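Local structure of glutathione s-transferase protein (Ralstonia solanacearum, 3TOU) at residues 10-18 against 96-107; 46-56 against 63-71. The protein binds glutathione and probably conjugates it to electrophilic substrates. One frame throughout, in Å; residues are numbered along the deposited sequence. Where two conformers were deposited one is given.

Contact 1 of 2, residues 10-18 against 96-107; sequences ASPYTRKVR and EALADGLLDAAV. With GSH (glutathione), chain C.
Pro-12 and Tyr-13 bring helix 12-18 against helix 96-107, their CA atoms nearest Leu-103 and Asp-100. The short helical segments run roughly antiparallel, at 147°, and their axes come no closer than 11.1 Å. Pro-12 meets Leu-103 where the backbones come nearest, its CB 3.6 Å from Leu-103 CD2. The long side chains of Tyr-13 and Lys-16 bridge the gap. Tyr-13 is a knob in a hole formed by Asp-100, Leu-103, Asp-104 and Val-107. Its CG is anti to the carbonyl carbon, and the ring reaches across to the second helix. There Tyr-13 OH donates to Asp-104 OD1 at 2.7 Å, on the anti lone pair. Ring and carboxylate planes are 37° apart. Leu-103 CB meets Tyr-13 CE1 at 3.8 Å, and Val-107 CG2 touches Tyr-13 CE2. Glutathione CB1 stands over the centre of one ring face, 3.7 Å above the plane. Lys-16 starts extended and bends at chi3 (61°), which brings NZ between two acids. Lys-16 NZ is 2.8 Å from Glu-96 OE2, met on the anti side and tilted from the carboxylate plane. Lys-16 NZ is 2.9 Å from Asp-100 OD1, on the syn lone pair, with a weak bond to OD2. NZ also hydrogen-bonds Ser-65 OG, making Lys-16 a second-shell residue behind a glutathione-binding hydroxyl. Ser-11, the N-cap residue, puts OG 3.2 Å from glutathione SG2. Many transferases of this fold have their active-site residue here, so a similar role is possible. This is part of the interface between the thioredoxin-like N-terminal domain and the all-helical C-terminal domain. Helix 157-172 packs beside both segments, helix 123-144 against Leu-98 and Leu-102, and helix 65-74 against Lys-16 through Arg-66.

Contact 2 of 2, residues 46-56 against 63-71; sequences NPLGKVPCLVM and FDSRVIAEY. With GSH (glutathione), chain C.
Phe-63 meets the turn 46-49, while Ile-68 and Tyr-71 meet strand 53-55 and Met-56. Pro-47 CD and Leu-48 CD1 make apolar contacts with the Phe-63 ring. Ile-68 CD1 lies against Pro-52 CB, and Ile-68 CG2 meets Leu-54 CD2 at 3.8 Å. Leu-54 CD2 lies at the edge of the Tyr-71 ring. Met-56 CE touches Tyr-71 CE2 at 3.6 Å, and Met-56 SD lies 5.4 Å from the ring centroid, an oblique Met-aromatic contact. Separately, the Asn-46 amide lies over one face of the Phe-63 ring, OD1 3.5 Å above the plane at its centre, with amide and ring 23° apart.

Polar bonds hold the turn itself. Asn-46 OD1 accepts from Leu-48 N in an Asx turn, and ND2 donates to Lys-50 O, so the amide is fixed at both ends.

Glutathione joins the segments by hydrogen bonds. Val-51, before the cis-Pro-52, pairs both ways: Val-51 N gives to glutathione O2 at 2.8 Å and Val-51 O accepts from glutathione N2. In one of its two conformers, Lys-50 NZ donates to glutathione OE1 and O32. Ser-65 holds the gamma-glutamyl carboxylate, with N to O11 and OG to glutathione O12 at 2.6 Å. Asp-64 OD2 accepts from glutathione N1. Apolar side chains thus join strand 53-55 and the turn before it to Phe-63 and helix 65-71, while polar groups bind glutathione's peptide groups, amino group and carboxylates.

From the N terminus, strand 4-7 leads into helix 12-23, where contact 1 begins. The chain then passes strand 29-32 and reaches 46-56. Contact 2 closes a short loop through strand 61-62, with six residues between its segments. Only after helix 65-74 does helix 86-114 return to close the long loop of contact 1, so contact 2 is nested inside it. Contact 2 stays within the N-terminal domain, and contact 1 ties that domain to the C-terminal helices. They meet where Arg-66 NE forms a salt bridge with Asp-100 OD2. Both line one glutathione site, which Arg-128 and Lys-132 of the second subunit complete.

Contact 1 of 2, residues 10-18 against 96-107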
loop_
_atom_site.group_PDB
_atom_site.type_symbol
_atom_site.label_atom_id
_atom_site.label_comp_id
_atom_site.label_asym_id
_atom_site.label_seq_id
_atom_site.Cartn_x
_atom_site.Cartn_y
_atom_site.Cartn_z
ATOM N N ALA A 10 18.085 0.075 -2.855
ATOM C CA ALA A 10 17.284 0.721 -3.906
ATOM C C ALA A 10 15.827 0.941 -3.503
ATOM O O ALA A 10 15.230 1.939 -3.901
ATOM C CB ALA A 10 17.346 -0.074 -5.224
ATOM N N SER A 11 15.273 0.012 -2.718
ATOM C CA SER A 11 13.832 -0.019 -2.437
ATOM C C SER A 11 13.373 1.258 -1.723
ATOM O O SER A 11 13.848 1.564 -0.628
ATOM C CB SER A 11 13.494 -1.237 -1.572
ATOM O OG SER A 11 12.167 -1.151 -1.064
ATOM N N PRO A 12 12.468 2.020 -2.359
ATOM C CA PRO A 12 12.027 3.259 -1.732
ATOM C C PRO A 12 11.028 3.024 -0.603
ATOM O O PRO A 12 10.962 3.834 0.323
ATOM C CB PRO A 12 11.400 4.037 -2.900
ATOM C CG PRO A 12 10.877 2.950 -3.836
ATOM C CD PRO A 12 11.877 1.810 -3.698
ATOM N N TYR A 13 10.281 1.912 -0.646
ATOM C CA TYR A 13 9.412 1.562 0.485
ATOM C C TYR A 13 10.256 1.199 1.705
ATOM O O TYR A 13 9.909 1.555 2.837
ATOM C CB TYR A 13 8.492 0.390 0.151
ATOM C CG TYR A 13 7.739 0.532 -1.148
ATOM C CD1 TYR A 13 6.556 1.282 -1.222
ATOM C CD2 TYR A 13 8.193 -0.118 -2.294
ATOM C CE1 TYR A 13 5.862 1.378 -2.444
ATOM C CE2 TYR A 13 7.515 -0.023 -3.500
ATOM C CZ TYR A 13 6.355 0.720 -3.565
ATOM O OH TYR A 13 5.696 0.780 -4.785
ATOM N N THR A 14 11.368 0.509 1.458
ATOM C CA THR A 14 12.326 0.193 2.517
ATOM C C THR A 14 12.954 1.473 3.046
ATOM O O THR A 14 13.084 1.636 4.256
ATOM C CB THR A 14 13.424 -0.779 2.025
ATOM O OG1 THR A 14 12.806 -2.016 1.631
ATOM C CG2 THR A 14 14.462 -1.078 3.142
ATOM N N ARG A 15 13.314 2.380 2.144
ATOM C CA ARG A 15 13.895 3.649 2.573
ATOM C C ARG A 15 12.957 4.389 3.504
ATOM O O ARG A 15 13.400 4.903 4.536
ATOM C CB ARG A 15 14.275 4.549 1.408
ATOM C CG ARG A 15 15.136 5.703 1.905
ATOM C CD ARG A 15 15.343 6.762 0.862
ATOM N NE ARG A 15 16.366 7.695 1.326
ATOM C CZ ARG A 15 16.887 8.645 0.560
ATOM N NH1 ARG A 15 16.451 8.782 -0.678
ATOM N NH2 ARG A 15 17.837 9.447 1.024
ATOM N N LYS A 16 11.664 4.426 3.170
ATOM C CA LYS A 16 10.694 5.100 4.054
ATOM C C LYS A 16 10.785 4.576 5.486
ATOM O O LYS A 16 10.860 5.350 6.445
ATOM C CB LYS A 16 9.269 4.949 3.508
ATOM C CG LYS A 16 8.196 5.659 4.348
ATOM C CD LYS A 16 6.811 5.513 3.691
ATOM C CE LYS A 16 6.389 4.055 3.588
ATOM N NZ LYS A 16 4.945 3.832 3.198
ATOM N N VAL A 17 10.830 3.252 5.620
ATOM C CA VAL A 17 10.941 2.627 6.928
ATOM C C VAL A 17 12.277 2.982 7.604
ATOM O O VAL A 17 12.299 3.301 8.796
ATOM C CB VAL A 17 10.784 1.088 6.802
ATOM C CG1 VAL A 17 11.150 0.404 8.120
ATOM C CG2 VAL A 17 9.356 0.740 6.361
ATOM N N ARG A 18 13.367 2.955 6.839
ATOM C CA ARG A 18 14.696 3.235 7.395
ATOM C C ARG A 18 14.782 4.668 7.895
ATOM O O ARG A 18 15.389 4.921 8.934
ATOM C CB ARG A 18 15.797 2.963 6.366
ATOM C CG ARG A 18 15.941 1.468 6.051
ATOM C CD ARG A 18 16.887 1.227 4.894
ATOM N NE ARG A 18 18.255 1.627 5.198
ATOM C CZ ARG A 18 19.104 2.113 4.293
ATOM N NH1 ARG A 18 18.725 2.277 3.039
ATOM N NH2 ARG A 18 20.342 2.435 4.644
ATOM N N GLU A 96 0.790 9.930 2.755
ATOM C CA GLU A 96 1.610 8.724 2.613
ATOM C C GLU A 96 1.099 7.874 1.446
ATOM O O GLU A 96 1.892 7.332 0.682
ATOM C CB GLU A 96 1.647 7.908 3.910
ATOM C CG GLU A 96 2.515 6.632 3.783
ATOM C CD GLU A 96 2.446 5.721 5.001
ATOM O OE1 GLU A 96 1.450 5.788 5.756
ATOM O OE2 GLU A 96 3.385 4.917 5.191
ATOM N N ALA A 97 -0.219 7.788 1.286
ATOM C CA ALA A 97 -0.781 7.016 0.158
ATOM C C ALA A 97 -0.457 7.659 -1.184
ATOM O O ALA A 97 -0.215 6.962 -2.174
ATOM C CB ALA A 97 -2.300 6.812 0.307
ATOM N N LEU A 98 -0.434 8.988 -1.212
ATOM C CA LEU A 98 -0.110 9.700 -2.452
ATOM C C LEU A 98 1.349 9.422 -2.843
ATOM O O LEU A 98 1.641 9.108 -4.002
ATOM C CB LEU A 98 -0.337 11.206 -2.270
ATOM C CG LEU A 98 0.019 12.117 -3.453
ATOM C CD1 LEU A 98 -0.741 11.711 -4.728
ATOM C CD2 LEU A 98 -0.281 13.576 -3.064
ATOM N N ALA A 99 2.255 9.545 -1.870
ATOM C CA ALA A 99 3.663 9.245 -2.111
ATOM C C ALA A 99 3.894 7.778 -2.466
ATOM O O ALA A 99 4.651 7.479 -3.395
ATOM C CB ALA A 99 4.488 9.625 -0.914
ATOM N N ASP A 100 3.237 6.874 -1.738
ATOM C CA ASP A 100 3.370 5.441 -2.009
ATOM C C ASP A 100 2.844 5.106 -3.406
ATOM O O ASP A 100 3.403 4.242 -4.090
ATOM C CB ASP A 100 2.606 4.616 -0.973
ATOM C CG ASP A 100 3.364 4.443 0.354
ATOM O OD1 ASP A 100 4.497 4.952 0.547
ATOM O OD2 ASP A 100 2.797 3.740 1.213
ATOM N N GLY A 101 1.781 5.796 -3.832
ATOM C CA GLY A 101 1.220 5.596 -5.171
ATOM C C GLY A 101 2.152 6.094 -6.265
ATOM O O GLY A 101 2.241 5.489 -7.329
ATOM N N LEU A 102 2.838 7.200 -6.013
ATOM C CA LEU A 102 3.860 7.661 -6.972
ATOM C C LEU A 102 4.927 6.556 -7.060
ATOM O O LEU A 102 5.332 6.166 -8.162
ATOM C CB LEU A 102 4.466 8.998 -6.537
ATOM C CG LEU A 102 5.409 9.721 -7.526
ATOM C CD1 LEU A 102 5.532 11.187 -7.128
ATOM C CD2 LEU A 102 6.809 9.104 -7.623
ATOM N N LEU A 103 5.356 6.046 -5.902
ATOM C CA LEU A 103 6.300 4.924 -5.871
ATOM C C LEU A 103 5.778 3.701 -6.602
ATOM O O LEU A 103 6.539 3.086 -7.352
ATOM C CB LEU A 103 6.696 4.537 -4.442
ATOM C CG LEU A 103 7.501 5.557 -3.656
ATOM C CD1 LEU A 103 7.802 4.949 -2.282
ATOM C CD2 LEU A 103 8.787 5.907 -4.435
ATOM N N ASP A 104 4.505 3.353 -6.406
ATOM C CA ASP A 104 3.902 2.192 -7.103
ATOM C C ASP A 104 4.057 2.344 -8.617
ATOM O O ASP A 104 4.426 1.393 -9.306
ATOM C CB ASP A 104 2.403 2.024 -6.761
ATOM C CG ASP A 104 2.148 1.591 -5.307
ATOM O OD1 ASP A 104 3.061 1.055 -4.623
ATOM O OD2 ASP A 104 0.998 1.771 -4.851
ATOM N N ALA A 105 3.787 3.539 -9.126
ATOM C CA ALA A 105 3.927 3.799 -10.561
ATOM C C ALA A 105 5.379 3.757 -11.018
ATOM O O ALA A 105 5.670 3.120 -12.028
ATOM C CB ALA A 105 3.286 5.122 -10.939
ATOM N N ALA A 106 6.281 4.407 -10.281
ATOM C CA ALA A 106 7.703 4.400 -10.670
ATOM C C ALA A 106 8.311 2.996 -10.599
ATOM O O ALA A 106 9.084 2.592 -11.481
ATOM C CB ALA A 106 8.499 5.372 -9.814
ATOM N N VAL A 107 7.951 2.249 -9.557
ATOM C CA VAL A 107 8.398 0.860 -9.409
ATOM C C VAL A 107 7.812 -0.035 -10.503
ATOM O O VAL A 107 8.522 -0.909 -11.024
ATOM C CB VAL A 107 8.103 0.289 -7.977
ATOM C CG1 VAL A 107 8.249 -1.233 -7.934
ATOM C CG2 VAL A 107 9.014 0.950 -6.953
HETATM N N1 GSH C . 3.033 -2.360 -0.485
HETATM C CA1 GSH C . 4.470 -2.588 -0.280
HETATM C C1 GSH C . 5.042 -1.644 0.751
HETATM O O11 GSH C . 5.986 -2.032 1.485
HETATM O O12 GSH C . 4.574 -0.498 0.913
HETATM C CB1 GSH C . 5.250 -2.504 -1.593
HETATM C CG1 GSH C . 6.612 -3.203 -1.444
HETATM C CD1 GSH C . 7.273 -3.516 -2.772
HETATM O OE1 GSH C . 6.506 -3.618 -3.947
HETATM N N2 GSH C . 8.594 -3.707 -2.755
HETATM C CA2 GSH C . 9.309 -4.202 -3.928
HETATM C C2 GSH C . 9.240 -5.691 -3.959
HETATM O O2 GSH C . 9.728 -6.289 -2.811
HETATM C CB2 GSH C . 10.800 -3.862 -3.849
HETATM S SG2 GSH C . 11.038 -2.074 -3.963
HETATM N N3 GSH C . 8.756 -6.356 -5.012
HETATM C CA3 GSH C . 9.010 -7.782 -5.184
HETATM C C3 GSH C . 7.841 -8.541 -5.751
HETATM O O31 GSH C . 7.935 -9.750 -6.044
HETATM O O32 GSH C . 6.766 -7.972 -5.947
#

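Contact 2 of 2, residues 46-56 against 63-71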
loop_
_atom_site.group_PDB
_atom_site.type_symbol
_atom_site.label_atom_id
_atom_site.label_comp_id
_atom_site.label_asym_id
_atom_site.label_seq_id
_atom_site.Cartn_x
_atom_site.Cartn_y
_atom_site.Cartn_z
ATOM N N ASN A 46 8.083 -12.794 4.662
ATOM C CA ASN A 46 6.904 -12.108 4.166
ATOM C C ASN A 46 6.209 -13.005 3.147
ATOM O O ASN A 46 6.775 -13.278 2.095
ATOM C CB ASN A 46 7.304 -10.801 3.483
ATOM C CG ASN A 46 6.088 -9.963 3.036
ATOM O OD1 ASN A 46 4.924 -10.363 3.185
ATOM N ND2 ASN A 46 6.371 -8.785 2.492
ATOM N N PRO A 47 4.971 -13.428 3.441
ATOM C CA PRO A 47 4.175 -14.255 2.510
ATOM C C PRO A 47 3.951 -13.583 1.158
ATOM O O PRO A 47 3.772 -14.266 0.156
ATOM C CB PRO A 47 2.831 -14.425 3.224
ATOM C CG PRO A 47 2.900 -13.594 4.444
ATOM C CD PRO A 47 4.294 -13.219 4.733
ATOM N N LEU A 48 3.972 -12.252 1.122
ATOM C CA LEU A 48 3.848 -11.540 -0.157
ATOM C C LEU A 48 5.147 -11.475 -0.971
ATOM O O LEU A 48 5.136 -11.028 -2.124
ATOM C CB LEU A 48 3.331 -10.123 0.076
ATOM C CG LEU A 48 2.064 -10.067 0.929
ATOM C CD1 LEU A 48 1.729 -8.608 1.282
ATOM C CD2 LEU A 48 0.897 -10.761 0.196
ATOM N N GLY A 49 6.262 -11.874 -0.364
ATOM C CA GLY A 49 7.554 -11.896 -1.063
ATOM C C GLY A 49 8.121 -10.526 -1.417
ATOM O O GLY A 49 8.850 -10.381 -2.396
ATOM N N LYS A 50 7.801 -9.538 -0.584
ATOM C CA LYS A 50 8.198 -8.157 -0.824
ATOM C C LYS A 50 9.027 -7.593 0.320
ATOM O O LYS A 50 8.943 -8.067 1.439
ATOM C CB LYS A 50 6.962 -7.274 -1.027
ATOM C CG LYS A 50 6.346 -7.425 -2.414
ATOM C CD LYS A 50 4.962 -6.806 -2.477
ATOM C CE LYS A 50 4.397 -6.945 -3.886
ATOM N NZ LYS A 50 5.183 -6.125 -4.851
ATOM N N VAL A 51 9.825 -6.568 0.012
ATOM C CA VAL A 51 10.525 -5.803 1.038
ATOM C C VAL A 51 9.930 -4.387 1.087
ATOM O O VAL A 51 9.489 -3.875 0.052
ATOM C CB VAL A 51 12.053 -5.754 0.803
ATOM C CG1 VAL A 51 12.675 -7.115 1.149
ATOM C CG2 VAL A 51 12.381 -5.335 -0.643
ATOM N N PRO A 52 9.933 -3.736 2.268
ATOM C CA PRO A 52 10.519 -4.160 3.544
ATOM C C PRO A 52 9.683 -5.174 4.325
ATOM O O PRO A 52 8.459 -5.228 4.193
ATOM C CB PRO A 52 10.624 -2.857 4.332
ATOM C CG PRO A 52 9.472 -2.025 3.793
ATOM C CD PRO A 52 9.414 -2.353 2.333
ATOM N N CYS A 53 10.380 -5.952 5.138
ATOM C CA CYS A 53 9.768 -6.855 6.089
ATOM C C CYS A 53 10.573 -6.734 7.389
ATOM O O CYS A 53 11.805 -6.853 7.389
ATOM C CB CYS A 53 9.789 -8.291 5.554
ATOM S SG CYS A 53 8.974 -9.458 6.682
ATOM N N LEU A 54 9.884 -6.425 8.478
ATOM C CA LEU A 54 10.535 -6.253 9.785
ATOM C C LEU A 54 10.346 -7.534 10.584
ATOM O O LEU A 54 9.230 -8.005 10.732
ATOM C CB LEU A 54 9.925 -5.065 10.537
ATOM C CG LEU A 54 10.538 -4.630 11.882
ATOM C CD1 LEU A 54 11.954 -4.089 11.704
ATOM C CD2 LEU A 54 9.673 -3.572 12.541
ATOM N N VAL A 55 11.447 -8.096 11.076
ATOM C CA VAL A 55 11.397 -9.350 11.832
ATOM C C VAL A 55 11.821 -9.087 13.274
ATOM O O VAL A 55 12.874 -8.484 13.538
ATOM C CB VAL A 55 12.267 -10.457 11.195
ATOM C CG1 VAL A 55 11.997 -11.809 11.857
ATOM C CG2 VAL A 55 11.998 -10.560 9.687
ATOM N N MET A 56 10.979 -9.523 14.201
ATOM C CA MET A 56 11.160 -9.235 15.622
ATOM C C MET A 56 12.051 -10.289 16.256
ATOM O O MET A 56 12.361 -11.299 15.621
ATOM C CB MET A 56 9.804 -9.215 16.345
ATOM C CG MET A 56 8.710 -8.402 15.683
ATOM S SD MET A 56 9.174 -6.674 15.510
ATOM C CE MET A 56 7.809 -6.143 14.484
ATOM N N PHE A 63 4.714 -6.345 7.954
ATOM C CA PHE A 63 4.720 -5.808 6.587
ATOM C C PHE A 63 3.323 -5.156 6.434
ATOM O O PHE A 63 2.448 -5.451 7.250
ATOM C CB PHE A 63 4.944 -6.956 5.567
ATOM C CG PHE A 63 3.980 -8.112 5.748
ATOM C CD1 PHE A 63 2.744 -8.113 5.091
ATOM C CD2 PHE A 63 4.301 -9.180 6.588
ATOM C CE1 PHE A 63 1.834 -9.155 5.279
ATOM C CE2 PHE A 63 3.400 -10.225 6.776
ATOM C CZ PHE A 63 2.171 -10.218 6.112
ATOM N N ASP A 64 3.074 -4.282 5.448
ATOM C CA ASP A 64 4.062 -3.727 4.515
ATOM C C ASP A 64 4.698 -2.456 5.089
ATOM O O ASP A 64 4.673 -2.259 6.308
ATOM C CB ASP A 64 3.396 -3.475 3.166
ATOM C CG ASP A 64 2.268 -2.443 3.231
ATOM O OD1 ASP A 64 1.968 -1.862 4.315
ATOM O OD2 ASP A 64 1.689 -2.183 2.151
ATOM N N SER A 65 5.272 -1.605 4.236
ATOM C CA SER A 65 5.981 -0.413 4.723
ATOM C C SER A 65 5.119 0.518 5.558
ATOM O O SER A 65 5.606 1.116 6.514
ATOM C CB SER A 65 6.616 0.368 3.571
ATOM O OG SER A 65 5.626 0.993 2.772
ATOM N N ARG A 66 3.831 0.627 5.228
ATOM C CA ARG A 66 2.934 1.512 5.995
ATOM C C ARG A 66 2.704 0.974 7.400
ATOM O O ARG A 66 2.692 1.740 8.374
ATOM C CB ARG A 66 1.583 1.643 5.313
ATOM C CG ARG A 66 1.634 2.275 3.966
ATOM C CD ARG A 66 0.235 2.722 3.607
ATOM N NE ARG A 66 0.141 2.973 2.183
ATOM C CZ ARG A 66 -0.989 3.227 1.537
ATOM N NH1 ARG A 66 -2.147 3.290 2.202
ATOM N NH2 ARG A 66 -0.941 3.423 0.216
ATOM N N VAL A 67 2.539 -0.346 7.495
ATOM C CA VAL A 67 2.314 -0.990 8.785
ATOM C C VAL A 67 3.564 -0.873 9.670
ATOM O O VAL A 67 3.464 -0.583 10.872
ATOM C CB VAL A 67 1.931 -2.486 8.590
ATOM C CG1 VAL A 67 1.742 -3.190 9.946
ATOM C CG2 VAL A 67 0.635 -2.605 7.749
ATOM N N ILE A 68 4.727 -1.101 9.062
ATOM C CA ILE A 68 6.014 -1.019 9.778
ATOM C C ILE A 68 6.249 0.414 10.288
ATOM O O ILE A 68 6.588 0.606 11.460
ATOM C CB ILE A 68 7.196 -1.505 8.912
ATOM C CG1 ILE A 68 7.044 -2.996 8.544
ATOM C CG2 ILE A 68 8.549 -1.301 9.647
ATOM C CD1 ILE A 68 7.852 -3.402 7.305
ATOM N N ALA A 69 6.051 1.404 9.414
ATOM C CA ALA A 69 6.237 2.814 9.785
ATOM C C ALA A 69 5.312 3.203 10.929
ATOM O O ALA A 69 5.731 3.908 11.864
ATOM C CB ALA A 69 6.008 3.740 8.578
ATOM N N GLU A 70 4.058 2.754 10.851
ATOM C CA GLU A 70 3.076 3.036 11.902
ATOM C C GLU A 70 3.485 2.426 13.244
ATOM O O GLU A 70 3.457 3.102 14.283
ATOM C CB GLU A 70 1.688 2.543 11.480
ATOM C CG GLU A 70 0.591 2.852 12.515
ATOM C CD GLU A 70 -0.782 2.367 12.083
ATOM O OE1 GLU A 70 -0.852 1.473 11.210
ATOM O OE2 GLU A 70 -1.789 2.876 12.627
ATOM N N TYR A 71 3.861 1.151 13.208
ATOM C CA TYR A 71 4.351 0.454 14.393
ATOM C C TYR A 71 5.568 1.172 14.980
ATOM O O TYR A 71 5.628 1.406 16.196
ATOM C CB TYR A 71 4.702 -0.985 14.030
ATOM C CG TYR A 71 5.304 -1.765 15.177
ATOM C CD1 TYR A 71 4.576 -1.979 16.354
ATOM C CD2 TYR A 71 6.595 -2.270 15.089
ATOM C CE1 TYR A 71 5.117 -2.690 17.412
ATOM C CE2 TYR A 71 7.146 -2.991 16.146
ATOM C CZ TYR A 71 6.403 -3.190 17.299
ATOM O OH TYR A 71 6.952 -3.892 18.344
HETATM N N1 GSH C . 3.033 -2.360 -0.485
HETATM C CA1 GSH C . 4.470 -2.588 -0.280
HETATM C C1 GSH C . 5.042 -1.644 0.751
HETATM O O11 GSH C . 5.986 -2.032 1.485
HETATM O O12 GSH C . 4.574 -0.498 0.913
HETATM C CB1 GSH C . 5.250 -2.504 -1.593
HETATM C CG1 GSH C . 6.612 -3.203 -1.444
HETATM C CD1 GSH C . 7.273 -3.516 -2.772
HETATM O OE1 GSH C . 6.506 -3.618 -3.947
HETATM N N2 GSH C . 8.594 -3.707 -2.755
HETATM C CA2 GSH C . 9.309 -4.202 -3.928
HETATM C C2 GSH C . 9.240 -5.691 -3.959
HETATM O O2 GSH C . 9.728 -6.289 -2.811
HETATM C CB2 GSH C . 10.800 -3.862 -3.849
HETATM S SG2 GSH C . 11.038 -2.074 -3.963
HETATM N N3 GSH C . 8.756 -6.356 -5.012
HETATM C CA3 GSH C . 9.010 -7.782 -5.184
HETATM C C3 GSH C . 7.841 -8.541 -5.751
HETATM O O31 GSH C . 7.935 -9.750 -6.044
HETATM O O32 GSH C . 6.766 -7.972 -5.947
#